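Local atomic coordinates of YARHG domain-containing protein (Legionella pneumophila subsp. pneumophila, PDB entry 4G2A), a protein that is of unknown function but, as a two-domain protein with DUF4424 and YARHG family regions, has been proposed to bind a nutrient. Residues 12-17 / 63-68; 90-95 / 141-146; 108-113 / 121-126; 158-163 / 226-231. All coordinates share one frame; numbering follows the deposited sequence.

Interaction 1. Residues 12-17 / 63-68. With SO4 (sulfate ion), chain B.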
loop_
_atom_site.group_PDB
_atom_site.type_symbol
_atom_site.label_atom_id
_atom_site.label_comp_id
_atom_site.label_asym_id
_atom_site.label_seq_id
_atom_site.Cartn_x
_atom_site.Cartn_y
_atom_site.Cartn_z
ATOM N N LEU A 12 -7.565 -10.782 6.108
ATOM C CA LEU A 12 -8.503 -11.069 7.204
ATOM C C LEU A 12 -8.105 -12.400 7.870
ATOM O O LEU A 12 -7.572 -13.262 7.154
ATOM C CB LEU A 12 -9.967 -11.203 6.673
ATOM C CG LEU A 12 -10.778 -9.952 6.398
ATOM C CD1 LEU A 12 -12.138 -10.324 5.899
ATOM C CD2 LEU A 12 -10.925 -9.074 7.642
ATOM N N PRO A 13 -8.374 -12.647 9.174
ATOM C CA PRO A 13 -8.150 -14.005 9.700
ATOM C C PRO A 13 -9.163 -14.934 9.040
ATOM O O PRO A 13 -10.241 -14.479 8.636
ATOM C CB PRO A 13 -8.405 -13.873 11.216
ATOM C CG PRO A 13 -8.682 -12.442 11.480
ATOM C CD PRO A 13 -9.060 -11.803 10.171
ATOM N N ILE A 14 -8.819 -16.206 8.862
ATOM C CA ILE A 14 -9.771 -17.108 8.232
ATOM C C ILE A 14 -9.937 -18.375 9.076
ATOM O O ILE A 14 -9.000 -18.764 9.771
ATOM C CB ILE A 14 -9.377 -17.428 6.762
ATOM C CG1 ILE A 14 -8.013 -18.102 6.643
ATOM C CG2 ILE A 14 -9.457 -16.199 5.882
ATOM C CD1 ILE A 14 -8.071 -19.362 5.909
ATOM N N PRO A 15 -11.087 -19.073 8.990
ATOM C CA PRO A 15 -11.203 -20.349 9.712
ATOM C C PRO A 15 -10.631 -21.514 8.893
ATOM O O PRO A 15 -10.696 -21.499 7.664
ATOM C CB PRO A 15 -12.713 -20.507 9.918
ATOM C CG PRO A 15 -13.366 -19.661 8.853
ATOM C CD PRO A 15 -12.318 -18.769 8.221
ATOM N N VAL A 16 -10.075 -22.529 9.586
ATOM C CA VAL A 16 -9.512 -23.742 8.986
ATOM C C VAL A 16 -10.679 -24.598 8.440
ATOM O O VAL A 16 -10.572 -25.143 7.340
ATOM C CB VAL A 16 -8.631 -24.507 10.015
ATOM C CG1 VAL A 16 -8.108 -25.825 9.445
ATOM C CG2 VAL A 16 -7.470 -23.641 10.488
ATOM N N SER A 17 -11.806 -24.647 9.185
ATOM C CA SER A 17 -13.039 -25.370 8.834
ATOM C C SER A 17 -14.210 -24.383 8.503
ATOM O O SER A 17 -13.951 -23.270 8.046
ATOM C CB SER A 17 -13.433 -26.320 9.969
ATOM O OG SER A 17 -12.439 -27.307 10.180
ATOM N N SER A 63 -9.581 -23.289 15.146
ATOM C CA SER A 63 -8.258 -22.874 14.747
ATOM C C SER A 63 -8.429 -21.752 13.697
ATOM O O SER A 63 -9.221 -21.880 12.752
ATOM C CB SER A 63 -7.471 -24.070 14.210
ATOM O OG SER A 63 -6.095 -23.765 14.043
HETATM N N MSE A 64 -7.782 -20.619 13.935
HETATM C CA MSE A 64 -7.810 -19.471 13.036
HETATM C C MSE A 64 -6.484 -19.366 12.355
HETATM O O MSE A 64 -5.468 -19.711 12.959
HETATM C CB MSE A 64 -8.089 -18.182 13.797
HETATM C CG MSE A 64 -9.520 -17.977 14.160
HETATM SE SE MSE A 64 -9.786 -16.110 14.629
HETATM C CE MSE A 64 -11.555 -16.319 15.431
ATOM N N ALA A 65 -6.472 -18.846 11.118
ATOM C CA ALA A 65 -5.239 -18.687 10.362
ATOM C C ALA A 65 -5.136 -17.324 9.723
ATOM O O ALA A 65 -6.144 -16.792 9.232
ATOM C CB ALA A 65 -5.148 -19.757 9.290
ATOM N N PHE A 66 -3.901 -16.760 9.727
ATOM C CA PHE A 66 -3.555 -15.517 9.033
ATOM C C PHE A 66 -2.739 -15.910 7.795
ATOM O O PHE A 66 -1.577 -16.249 7.963
ATOM C CB PHE A 66 -2.788 -14.511 9.922
ATOM C CG PHE A 66 -2.147 -13.366 9.145
ATOM C CD1 PHE A 66 -2.893 -12.254 8.767
ATOM C CD2 PHE A 66 -0.798 -13.395 8.813
ATOM C CE1 PHE A 66 -2.293 -11.184 8.088
ATOM C CE2 PHE A 66 -0.205 -12.328 8.121
ATOM C CZ PHE A 66 -0.958 -11.227 7.774
ATOM N N PRO A 67 -3.326 -15.909 6.564
ATOM C CA PRO A 67 -2.549 -16.281 5.369
ATOM C C PRO A 67 -1.651 -15.156 4.898
ATOM O O PRO A 67 -1.965 -13.984 5.095
ATOM C CB PRO A 67 -3.618 -16.594 4.320
ATOM C CG PRO A 67 -4.925 -16.287 4.946
ATOM C CD PRO A 67 -4.696 -15.518 6.194
ATOM N N PHE A 68 -0.547 -15.491 4.250
ATOM C CA PHE A 68 0.369 -14.441 3.797
ATOM C C PHE A 68 1.160 -14.848 2.539
ATOM O O PHE A 68 1.427 -16.037 2.327
ATOM C CB PHE A 68 1.351 -14.064 4.942
ATOM C CG PHE A 68 2.054 -15.234 5.586
ATOM C CD1 PHE A 68 3.170 -15.819 4.984
ATOM C CD2 PHE A 68 1.626 -15.738 6.799
ATOM C CE1 PHE A 68 3.827 -16.895 5.586
ATOM C CE2 PHE A 68 2.288 -16.815 7.402
ATOM C CZ PHE A 68 3.373 -17.395 6.788
HETATM S S SO4 B . -10.725 -26.391 13.573
HETATM O O1 SO4 B . -9.653 -27.034 12.810
HETATM O O2 SO4 B . -12.034 -26.875 13.128
HETATM O O3 SO4 B . -10.561 -26.689 14.999
HETATM O O4 SO4 B . -10.653 -24.957 13.359
HETATM O O HOH W 1 -12.174 -23.553 11.998
#
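I14 and A65 face each other as an antiparallel hydrogen-bonded pair: I14 N gives to A65 O at 2.8 Å, and A65 N returns to I14 O at 2.9 Å. Next, P15 and M64 form a non-hydrogen-bonded pair, a place where a proline, having no N-H to give, costs no bond to strand 60-68. On the I14/A65 face the I14 side chain does the touching. Its CG1 stands between the backbone N and the carbonyl carbon (chi1 60°), which brings it beside A65 CB and to 4.0 Å from P67 CG, crossing the proline ring obliquely. On the side of P15 and M64, P13 CB lies 4.3 Å from the selenium (SE) of M64, a selenomethionine. Toward the outer end V16 lays CG2 against S63 CB at 3.7 Å, while V16 N bonds weakly to S63 O. A sulfate, probably from the crystallisation liquor, sits beyond: S63 N gives a nearly straight bond to its O4 (2.7 Å) and S17 OG one to its O2, with a water joining S17 N to O4. This is an antiparallel strand pair of the DUF4424 region inside a mixed beta-sheet, strand 10-15 lying between 60-68 and 155-160.

Interaction 2. Residues 90-95 / 141-146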
loop_
_atom_site.group_PDB
_atom_site.type_symbol
_atom_site.label_atom_id
_atom_site.label_comp_id
_atom_site.label_asym_id
_atom_site.label_seq_id
_atom_site.Cartn_x
_atom_site.Cartn_y
_atom_site.Cartn_z
ATOM N N ALA A 90 8.177 -15.128 4.872
ATOM C CA ALA A 90 6.937 -14.364 4.814
ATOM C C ALA A 90 7.218 -12.923 4.422
ATOM O O ALA A 90 8.257 -12.365 4.801
ATOM C CB ALA A 90 6.251 -14.398 6.166
ATOM N N LEU A 91 6.287 -12.311 3.686
ATOM C CA LEU A 91 6.426 -10.903 3.311
ATOM C C LEU A 91 5.617 -10.059 4.324
ATOM O O LEU A 91 5.079 -9.001 4.005
ATOM C CB LEU A 91 6.013 -10.673 1.836
ATOM C CG LEU A 91 6.874 -11.401 0.752
ATOM C CD1 LEU A 91 6.356 -11.098 -0.629
ATOM C CD2 LEU A 91 8.314 -10.997 0.815
ATOM N N VAL A 92 5.597 -10.556 5.569
ATOM C CA VAL A 92 4.962 -10.054 6.784
ATOM C C VAL A 92 6.057 -10.079 7.855
ATOM O O VAL A 92 6.823 -11.031 7.937
ATOM C CB VAL A 92 3.688 -10.905 7.154
ATOM C CG1 VAL A 92 3.262 -10.708 8.605
ATOM C CG2 VAL A 92 2.536 -10.583 6.224
ATOM N N TYR A 93 6.163 -9.009 8.641
ATOM C CA TYR A 93 7.222 -8.881 9.623
ATOM C C TYR A 93 6.661 -8.635 10.986
ATOM O O TYR A 93 5.776 -7.794 11.144
ATOM C CB TYR A 93 8.173 -7.724 9.215
ATOM C CG TYR A 93 8.714 -7.908 7.824
ATOM C CD1 TYR A 93 9.760 -8.790 7.574
ATOM C CD2 TYR A 93 8.116 -7.282 6.735
ATOM C CE1 TYR A 93 10.224 -9.017 6.281
ATOM C CE2 TYR A 93 8.554 -7.525 5.434
ATOM C CZ TYR A 93 9.620 -8.381 5.216
ATOM O OH TYR A 93 10.075 -8.627 3.950
ATOM N N ASP A 94 7.217 -9.340 11.979
ATOM C CA ASP A 94 6.923 -9.205 13.412
ATOM C C ASP A 94 5.428 -9.316 13.672
ATOM O O ASP A 94 4.826 -8.457 14.320
ATOM C CB ASP A 94 7.504 -7.885 13.983
ATOM C CG ASP A 94 8.984 -7.693 13.671
ATOM O OD1 ASP A 94 9.797 -8.566 14.065
ATOM O OD2 ASP A 94 9.325 -6.687 13.007
ATOM N N PHE A 95 4.829 -10.364 13.118
ATOM C CA PHE A 95 3.426 -10.677 13.306
ATOM C C PHE A 95 3.180 -11.024 14.755
ATOM O O PHE A 95 3.833 -11.912 15.310
ATOM C CB PHE A 95 3.003 -11.836 12.403
ATOM C CG PHE A 95 1.553 -12.217 12.570
ATOM C CD1 PHE A 95 0.547 -11.500 11.923
ATOM C CD2 PHE A 95 1.188 -13.298 13.374
ATOM C CE1 PHE A 95 -0.801 -11.843 12.087
ATOM C CE2 PHE A 95 -0.158 -13.656 13.519
ATOM C CZ PHE A 95 -1.143 -12.925 12.874
ATOM N N HIS A 141 -4.353 -8.071 15.387
ATOM C CA HIS A 141 -3.177 -8.283 14.563
ATOM C C HIS A 141 -2.308 -7.036 14.568
ATOM O O HIS A 141 -2.810 -5.906 14.574
ATOM C CB HIS A 141 -3.565 -8.612 13.116
ATOM C CG HIS A 141 -4.116 -9.979 12.902
ATOM N ND1 HIS A 141 -4.618 -10.364 11.668
ATOM C CD2 HIS A 141 -4.254 -11.011 13.767
ATOM C CE1 HIS A 141 -5.029 -11.610 11.818
ATOM N NE2 HIS A 141 -4.831 -12.041 13.066
ATOM N N ASP A 142 -1.002 -7.252 14.565
ATOM C CA ASP A 142 0.012 -6.205 14.501
ATOM C C ASP A 142 1.161 -6.815 13.721
ATOM O O ASP A 142 1.663 -7.871 14.098
ATOM C CB ASP A 142 0.423 -5.709 15.909
ATOM C CG ASP A 142 1.543 -4.681 15.985
ATOM O OD1 ASP A 142 2.054 -4.271 14.923
ATOM O OD2 ASP A 142 1.939 -4.319 17.115
ATOM N N TYR A 143 1.492 -6.212 12.581
ATOM C CA TYR A 143 2.559 -6.667 11.701
ATOM C C TYR A 143 2.905 -5.552 10.707
ATOM O O TYR A 143 2.209 -4.537 10.637
ATOM C CB TYR A 143 2.172 -7.977 10.968
ATOM C CG TYR A 143 0.889 -7.881 10.170
ATOM C CD1 TYR A 143 -0.349 -8.095 10.772
ATOM C CD2 TYR A 143 0.913 -7.643 8.801
ATOM C CE1 TYR A 143 -1.531 -8.019 10.040
ATOM C CE2 TYR A 143 -0.258 -7.588 8.056
ATOM C CZ TYR A 143 -1.479 -7.762 8.683
ATOM O OH TYR A 143 -2.633 -7.703 7.954
ATOM N N SER A 144 3.975 -5.768 9.937
ATOM C CA SER A 144 4.448 -4.854 8.898
ATOM C C SER A 144 4.694 -5.606 7.620
ATOM O O SER A 144 4.846 -6.818 7.636
ATOM C CB SER A 144 5.742 -4.167 9.337
ATOM O OG SER A 144 5.478 -3.333 10.450
ATOM N N THR A 145 4.758 -4.881 6.517
ATOM C CA THR A 145 5.097 -5.401 5.186
ATOM C C THR A 145 5.994 -4.361 4.544
ATOM O O THR A 145 6.127 -3.258 5.086
ATOM C CB THR A 145 3.829 -5.669 4.320
ATOM O OG1 THR A 145 3.222 -4.427 3.966
ATOM C CG2 THR A 145 2.813 -6.593 4.982
ATOM N N GLY A 146 6.548 -4.691 3.388
ATOM C CA GLY A 146 7.276 -3.745 2.558
ATOM C C GLY A 146 6.258 -2.958 1.747
ATOM O O GLY A 146 5.046 -3.240 1.802
HETATM O O HOH W 2 4.557 -5.933 14.974
HETATM O O HOH W 3 6.646 -4.548 12.444
#
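L91 meets the other strand through its carbonyl, with L91 O 3.4 Å from T145 CG2. V92 follows, and its CG1 presses on Y143 CB at 3.8 Å, while its CG2 reaches toward T145 CG2. Y93 makes the one true strand pair: Y93 N gives to S144 O at 2.7 Å, and S144 N gives back to Y93 O at 3.0 Å. Its ring turns an edge to T145 CA, and L79 and P80 pack on it from a loop. At D94 the chain turns a corner; D94 O accepts from a water that also bonds weakly to D142 OD1, whose direct partner is H45. F95 then swings its ring, anti to its own N (chi1 179°), across H141. The edge goes in, with F95 CE1 3.8 Å above the centre of the imidazole and the planes at 62°, an edge-to-face pair. The ring of Y143 lies beside F95, turned 42° from it, with their CD1 atoms 3.7 Å apart, and F66 stacks on F95. Backbone pairing is thus brief, and the rest depends on one edge-to-face pair, an oblique ring contact, methyl packing and CA-H...O contacts, with water joining polar groups at the corner.

Interaction 3. Residues 108-113 / 121-126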
loop_
_atom_site.group_PDB
_atom_site.type_symbol
_atom_site.label_atom_id
_atom_site.label_comp_id
_atom_site.label_asym_id
_atom_site.label_seq_id
_atom_site.Cartn_x
_atom_site.Cartn_y
_atom_site.Cartn_z
ATOM N N ARG A 108 3.539 -21.298 12.375
ATOM C CA ARG A 108 3.553 -21.266 10.912
ATOM C C ARG A 108 3.268 -22.665 10.379
ATOM O O ARG A 108 3.751 -23.662 10.930
ATOM C CB ARG A 108 4.884 -20.727 10.340
ATOM C CG ARG A 108 4.925 -20.787 8.808
ATOM C CD ARG A 108 6.067 -20.044 8.176
ATOM N NE ARG A 108 6.072 -20.275 6.732
ATOM C CZ ARG A 108 6.827 -19.612 5.865
ATOM N NH1 ARG A 108 7.647 -18.654 6.283
ATOM N NH2 ARG A 108 6.764 -19.893 4.570
ATOM N N GLY A 109 2.455 -22.710 9.333
ATOM C CA GLY A 109 2.066 -23.949 8.690
ATOM C C GLY A 109 1.515 -23.710 7.312
ATOM O O GLY A 109 1.502 -22.574 6.825
ATOM N N ASN A 110 1.061 -24.788 6.681
ATOM C CA ASN A 110 0.490 -24.736 5.349
ATOM C C ASN A 110 -1.013 -24.720 5.401
ATOM O O ASN A 110 -1.620 -25.288 6.308
ATOM C CB ASN A 110 0.985 -25.898 4.499
ATOM C CG ASN A 110 2.401 -25.686 4.080
ATOM O OD1 ASN A 110 3.315 -26.275 4.636
ATOM N ND2 ASN A 110 2.626 -24.723 3.198
ATOM N N ILE A 111 -1.612 -24.053 4.405
ATOM C CA ILE A 111 -3.047 -23.923 4.240
ATOM C C ILE A 111 -3.366 -24.193 2.775
ATOM O O ILE A 111 -2.559 -23.894 1.896
ATOM C CB ILE A 111 -3.563 -22.545 4.758
ATOM C CG1 ILE A 111 -5.068 -22.584 5.017
ATOM C CG2 ILE A 111 -3.186 -21.359 3.849
ATOM C CD1 ILE A 111 -5.436 -22.006 6.326
ATOM N N ALA A 112 -4.507 -24.832 2.513
ATOM C CA ALA A 112 -4.899 -25.090 1.129
ATOM C C ALA A 112 -5.589 -23.853 0.587
ATOM O O ALA A 112 -6.394 -23.252 1.319
ATOM C CB ALA A 112 -5.813 -26.291 1.057
ATOM N N PRO A 113 -5.272 -23.408 -0.653
ATOM C CA PRO A 113 -5.938 -22.202 -1.187
ATOM C C PRO A 113 -7.429 -22.457 -1.456
ATOM O O PRO A 113 -7.868 -23.602 -1.549
ATOM C CB PRO A 113 -5.170 -21.899 -2.484
ATOM C CG PRO A 113 -3.975 -22.787 -2.471
ATOM C CD PRO A 113 -4.331 -23.976 -1.640
ATOM N N TYR A 121 -3.186 -17.935 -1.012
ATOM C CA TYR A 121 -1.941 -18.278 -0.311
ATOM C C TYR A 121 -1.947 -19.671 0.263
ATOM O O TYR A 121 -2.997 -20.178 0.648
ATOM C CB TYR A 121 -1.649 -17.254 0.796
ATOM C CG TYR A 121 -1.569 -15.849 0.261
ATOM C CD1 TYR A 121 -0.838 -15.563 -0.889
ATOM C CD2 TYR A 121 -2.255 -14.808 0.876
ATOM C CE1 TYR A 121 -0.784 -14.277 -1.408
ATOM C CE2 TYR A 121 -2.211 -13.514 0.363
ATOM C CZ TYR A 121 -1.459 -13.256 -0.771
ATOM O OH TYR A 121 -1.374 -12.000 -1.285
ATOM N N GLU A 122 -0.748 -20.277 0.332
ATOM C CA GLU A 122 -0.528 -21.639 0.841
ATOM C C GLU A 122 0.070 -21.636 2.253
ATOM O O GLU A 122 0.068 -22.678 2.916
ATOM C CB GLU A 122 0.385 -22.434 -0.102
ATOM C CG GLU A 122 -0.295 -22.895 -1.383
ATOM C CD GLU A 122 -0.255 -21.958 -2.581
ATOM O OE1 GLU A 122 0.436 -20.913 -2.515
ATOM O OE2 GLU A 122 -0.898 -22.288 -3.605
ATOM N N ASP A 123 0.589 -20.481 2.703
ATOM C CA ASP A 123 1.222 -20.326 4.014
ATOM C C ASP A 123 0.398 -19.443 4.921
ATOM O O ASP A 123 -0.181 -18.474 4.459
ATOM C CB ASP A 123 2.635 -19.745 3.856
ATOM C CG ASP A 123 3.487 -20.491 2.847
ATOM O OD1 ASP A 123 4.086 -21.518 3.221
ATOM O OD2 ASP A 123 3.531 -20.059 1.678
ATOM N N ALA A 124 0.323 -19.793 6.217
ATOM C CA ALA A 124 -0.443 -19.041 7.220
ATOM C C ALA A 124 0.139 -19.235 8.617
ATOM O O ALA A 124 0.887 -20.182 8.835
ATOM C CB ALA A 124 -1.905 -19.486 7.209
ATOM N N TYR A 125 -0.183 -18.310 9.546
ATOM C CA TYR A 125 0.111 -18.388 10.986
ATOM C C TYR A 125 -1.164 -18.855 11.649
ATOM O O TYR A 125 -2.223 -18.314 11.349
ATOM C CB TYR A 125 0.591 -17.050 11.572
ATOM C CG TYR A 125 1.907 -16.563 11.011
ATOM C CD1 TYR A 125 3.032 -17.386 10.993
ATOM C CD2 TYR A 125 2.046 -15.262 10.539
ATOM C CE1 TYR A 125 4.249 -16.938 10.476
ATOM C CE2 TYR A 125 3.260 -14.805 10.019
ATOM C CZ TYR A 125 4.359 -15.645 9.997
ATOM O OH TYR A 125 5.540 -15.208 9.449
ATOM N N PHE A 126 -1.089 -19.890 12.486
ATOM C CA PHE A 126 -2.267 -20.494 13.129
ATOM C C PHE A 126 -2.292 -20.270 14.634
ATOM O O PHE A 126 -1.246 -20.229 15.282
ATOM C CB PHE A 126 -2.305 -22.012 12.851
ATOM C CG PHE A 126 -2.496 -22.419 11.405
ATOM C CD1 PHE A 126 -1.413 -22.473 10.529
ATOM C CD2 PHE A 126 -3.744 -22.816 10.937
ATOM C CE1 PHE A 126 -1.589 -22.842 9.193
ATOM C CE2 PHE A 126 -3.915 -23.218 9.605
ATOM C CZ PHE A 126 -2.834 -23.229 8.742
#
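I111 and E122 make the closest backbone link, I111 N to E122 O at 2.6 Å, and the tightly packed part spreads from there. G109 N bonds to A124 O at 3.0 Å and A124 N to G109 O at 3.1 Å. Having no side chain, G109 lets the F126 ring come edge-on to its backbone, CE1 to G109 C at 3.7 Å. I111 fills the space beside that ring: CD1 meets F126 CZ at 3.8 Å, while CG2, held between the backbone N and the carbonyl carbon, lies against Y121 O and near A124 CB.

The other face, with R108, N110, D123 and Y125, is looser and more polar, and N110 and E122 are exposed to solvent where A124 is buried. The N110 amide bonds through ND2 to E122 O at 3.3 Å, coming from the face of the carbonyl plane opposite I111 N, so two donors clasp this oxygen. The extended R108 chain passes CB along the edge of the Y125 ring and brings NH2 to D123 OD1, a long, weak salt bridge of 3.4 Å with the two planes 77° apart; NH2 also bonds to the carbonyl of G88. At the outer end P113 CG touches OE2 of E122, its side chain bent at the second torsion (chi2 89°).

Strands 102-110 and 123-131 run antiparallel, joined by the loop between 113 and 121. Strand 60-68 flanks 123-131 on its other edge, placing A65 against I111 and F126, while I14 of strand 10-15 also reaches I111.

Interaction 4. Residues 158-163 / 226-231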
loop_
_atom_site.group_PDB
_atom_site.type_symbol
_atom_site.label_atom_id
_atom_site.label_comp_id
_atom_site.label_asym_id
_atom_site.label_seq_id
_atom_site.Cartn_x
_atom_site.Cartn_y
_atom_site.Cartn_z
ATOM N N ARG A 158 -2.590 -3.081 -0.191
ATOM C CA ARG A 158 -3.635 -4.079 -0.369
ATOM C C ARG A 158 -3.989 -4.748 0.936
ATOM O O ARG A 158 -3.191 -4.783 1.869
ATOM C CB ARG A 158 -3.215 -5.155 -1.400
ATOM C CG ARG A 158 -2.366 -4.690 -2.575
ATOM C CD ARG A 158 -1.973 -5.886 -3.389
ATOM N NE ARG A 158 -0.797 -5.685 -4.242
ATOM C CZ ARG A 158 -0.841 -5.250 -5.499
ATOM N NH1 ARG A 158 -2.003 -4.907 -6.053
ATOM N NH2 ARG A 158 0.271 -5.160 -6.216
ATOM N N TYR A 159 -5.197 -5.303 0.978
ATOM C CA TYR A 159 -5.757 -6.049 2.101
ATOM C C TYR A 159 -6.829 -6.997 1.571
ATOM O O TYR A 159 -7.774 -6.528 0.942
ATOM C CB TYR A 159 -6.323 -5.100 3.162
ATOM C CG TYR A 159 -6.504 -5.747 4.515
ATOM C CD1 TYR A 159 -7.654 -6.473 4.813
ATOM C CD2 TYR A 159 -5.508 -5.670 5.487
ATOM C CE1 TYR A 159 -7.818 -7.089 6.046
ATOM C CE2 TYR A 159 -5.672 -6.268 6.735
ATOM C CZ TYR A 159 -6.838 -6.963 7.015
ATOM O OH TYR A 159 -7.020 -7.554 8.243
ATOM N N VAL A 160 -6.671 -8.327 1.810
ATOM C CA VAL A 160 -7.626 -9.345 1.360
ATOM C C VAL A 160 -8.855 -9.361 2.299
ATOM O O VAL A 160 -8.733 -9.626 3.493
ATOM C CB VAL A 160 -6.997 -10.746 1.201
ATOM C CG1 VAL A 160 -8.050 -11.784 0.808
ATOM C CG2 VAL A 160 -5.851 -10.720 0.183
ATOM N N LEU A 161 -10.037 -9.074 1.715
ATOM C CA LEU A 161 -11.323 -8.975 2.388
ATOM C C LEU A 161 -12.338 -9.995 1.870
ATOM O O LEU A 161 -13.273 -10.305 2.603
ATOM C CB LEU A 161 -11.888 -7.551 2.199
ATOM C CG LEU A 161 -11.161 -6.407 2.952
ATOM C CD1 LEU A 161 -11.597 -5.031 2.431
ATOM C CD2 LEU A 161 -11.381 -6.490 4.446
ATOM N N LYS A 162 -12.171 -10.508 0.625
ATOM C CA LYS A 162 -13.097 -11.455 -0.011
ATOM C C LYS A 162 -13.242 -12.781 0.776
ATOM O O LYS A 162 -14.268 -13.458 0.673
ATOM C CB LYS A 162 -12.665 -11.766 -1.457
ATOM C CG LYS A 162 -12.912 -10.628 -2.445
ATOM C CD LYS A 162 -12.808 -11.114 -3.897
ATOM C CE LYS A 162 -12.472 -10.007 -4.877
ATOM N NZ LYS A 162 -12.311 -10.508 -6.282
ATOM N N THR A 163 -12.193 -13.140 1.529
ATOM C CA THR A 163 -12.078 -14.345 2.338
ATOM C C THR A 163 -13.020 -14.282 3.523
ATOM O O THR A 163 -13.326 -15.320 4.103
ATOM C CB THR A 163 -10.631 -14.561 2.770
ATOM O OG1 THR A 163 -10.124 -13.357 3.361
ATOM C CG2 THR A 163 -9.740 -15.009 1.617
ATOM N N GLN A 226 -17.260 -8.311 -1.390
ATOM C CA GLN A 226 -17.263 -8.680 -2.803
ATOM C C GLN A 226 -15.961 -8.239 -3.482
ATOM O O GLN A 226 -15.657 -8.697 -4.587
ATOM C CB GLN A 226 -18.480 -8.052 -3.513
ATOM C CG GLN A 226 -18.991 -8.843 -4.731
ATOM C CD GLN A 226 -19.588 -10.184 -4.354
ATOM O OE1 GLN A 226 -20.730 -10.278 -3.892
ATOM N NE2 GLN A 226 -18.817 -11.250 -4.534
ATOM N N ALA A 227 -15.185 -7.355 -2.816
ATOM C CA ALA A 227 -13.894 -6.867 -3.323
ATOM C C ALA A 227 -12.884 -6.681 -2.198
ATOM O O ALA A 227 -13.253 -6.424 -1.054
ATOM C CB ALA A 227 -14.071 -5.555 -4.075
ATOM N N ASP A 228 -11.615 -6.806 -2.531
ATOM C CA ASP A 228 -10.533 -6.591 -1.575
ATOM C C ASP A 228 -10.202 -5.110 -1.459
ATOM O O ASP A 228 -10.700 -4.268 -2.234
ATOM C CB ASP A 228 -9.281 -7.356 -2.025
ATOM C CG ASP A 228 -9.399 -8.867 -1.967
ATOM O OD1 ASP A 228 -10.038 -9.386 -1.015
ATOM O OD2 ASP A 228 -8.805 -9.537 -2.833
ATOM N N LEU A 229 -9.345 -4.781 -0.511
ATOM C CA LEU A 229 -8.833 -3.428 -0.482
ATOM C C LEU A 229 -7.729 -3.370 -1.534
ATOM O O LEU A 229 -6.789 -4.176 -1.525
ATOM C CB LEU A 229 -8.330 -2.985 0.906
ATOM C CG LEU A 229 -7.435 -1.735 0.911
ATOM C CD1 LEU A 229 -8.219 -0.521 0.540
ATOM C CD2 LEU A 229 -6.825 -1.528 2.230
ATOM N N SER A 230 -7.909 -2.479 -2.490
ATOM C CA SER A 230 -6.968 -2.250 -3.568
ATOM C C SER A 230 -6.822 -0.760 -3.717
ATOM O O SER A 230 -7.762 -0.078 -4.127
ATOM C CB SER A 230 -7.447 -2.909 -4.859
ATOM O OG SER A 230 -6.495 -2.709 -5.890
ATOM N N LEU A 231 -5.677 -0.237 -3.293
ATOM C CA LEU A 231 -5.424 1.191 -3.365
ATOM C C LEU A 231 -4.066 1.446 -3.999
ATOM O O LEU A 231 -3.018 1.049 -3.485
ATOM C CB LEU A 231 -5.551 1.831 -1.968
ATOM C CG LEU A 231 -5.469 3.349 -1.860
ATOM C CD1 LEU A 231 -6.633 4.026 -2.573
ATOM C CD2 LEU A 231 -5.451 3.772 -0.406
HETATM O O HOH W 4 -4.427 -4.390 -5.066
HETATM O O HOH W 5 -9.553 -11.724 -5.157
#
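D228 OD1 takes two backbone N-H groups at once, from L161 at 2.7 Å and from K162 at 2.9 Å. The K162 bond is nearly straight and meets the oxygen almost along its C-O axis; the L161 bond comes in on the anti side, 34° out of the carboxylate plane. The D228 carboxylate is placed for this by a CG that sits beside the backbone N (chi1 -68°). Two N-H donors on one oxygen would be expected to favour the charged carboxylate. A water adds a looser link, bonding to D228 OD2 and weakly to K162 NZ, which stays 5.0 Å from D228 OD2.

Next along the chains comes the strand pairing proper. Y159 and L229 form an antiparallel hydrogen-bonded pair, L229 N to Y159 O at 2.8 Å and Y159 N to L229 O at 3.2 Å. The antiparallel pairing of strands 155-160 and 229-235 is thus extended past its end by the aspartate side chain, which accepts the backbone N-H groups of L161 and K162 just as the first strand passes into the 3-10 turn at 162-163.

Around this frame Y159 CB packs on L229 CB at 3.7 Å, and L161 CD1 touches the same CB less closely. The extended K162 chain lies across the backbone of 226-227, CE 3.5 Å from Q226 O. Farther out, R158 NH1 and S230 OG share a water, while W156 offers R158 a cation-pi contact and W218 packs on L229.

From the N terminus, interaction 1 closes first, bringing strand 60-68 back beside strand 10-15. Interaction 2 then opens and joins the loop before strand 95-99 to strand 136-150; interaction 3, the short connection between strands 102-110 and 123-131, is nested wholly inside that loop. Interaction 4 comes last, pairing strand 155-160 with strand 229-235, just before the helical C-terminal part. No two of the loops cross. Strand 60-68 is neighbour to strand 123-131, so interactions 1 and 3 adjoin, while strand 155-160 connects interaction 4 to both strand 10-15 and strand 136-150. F66 of interaction 1 packs against F95 and Y143 of interaction 2.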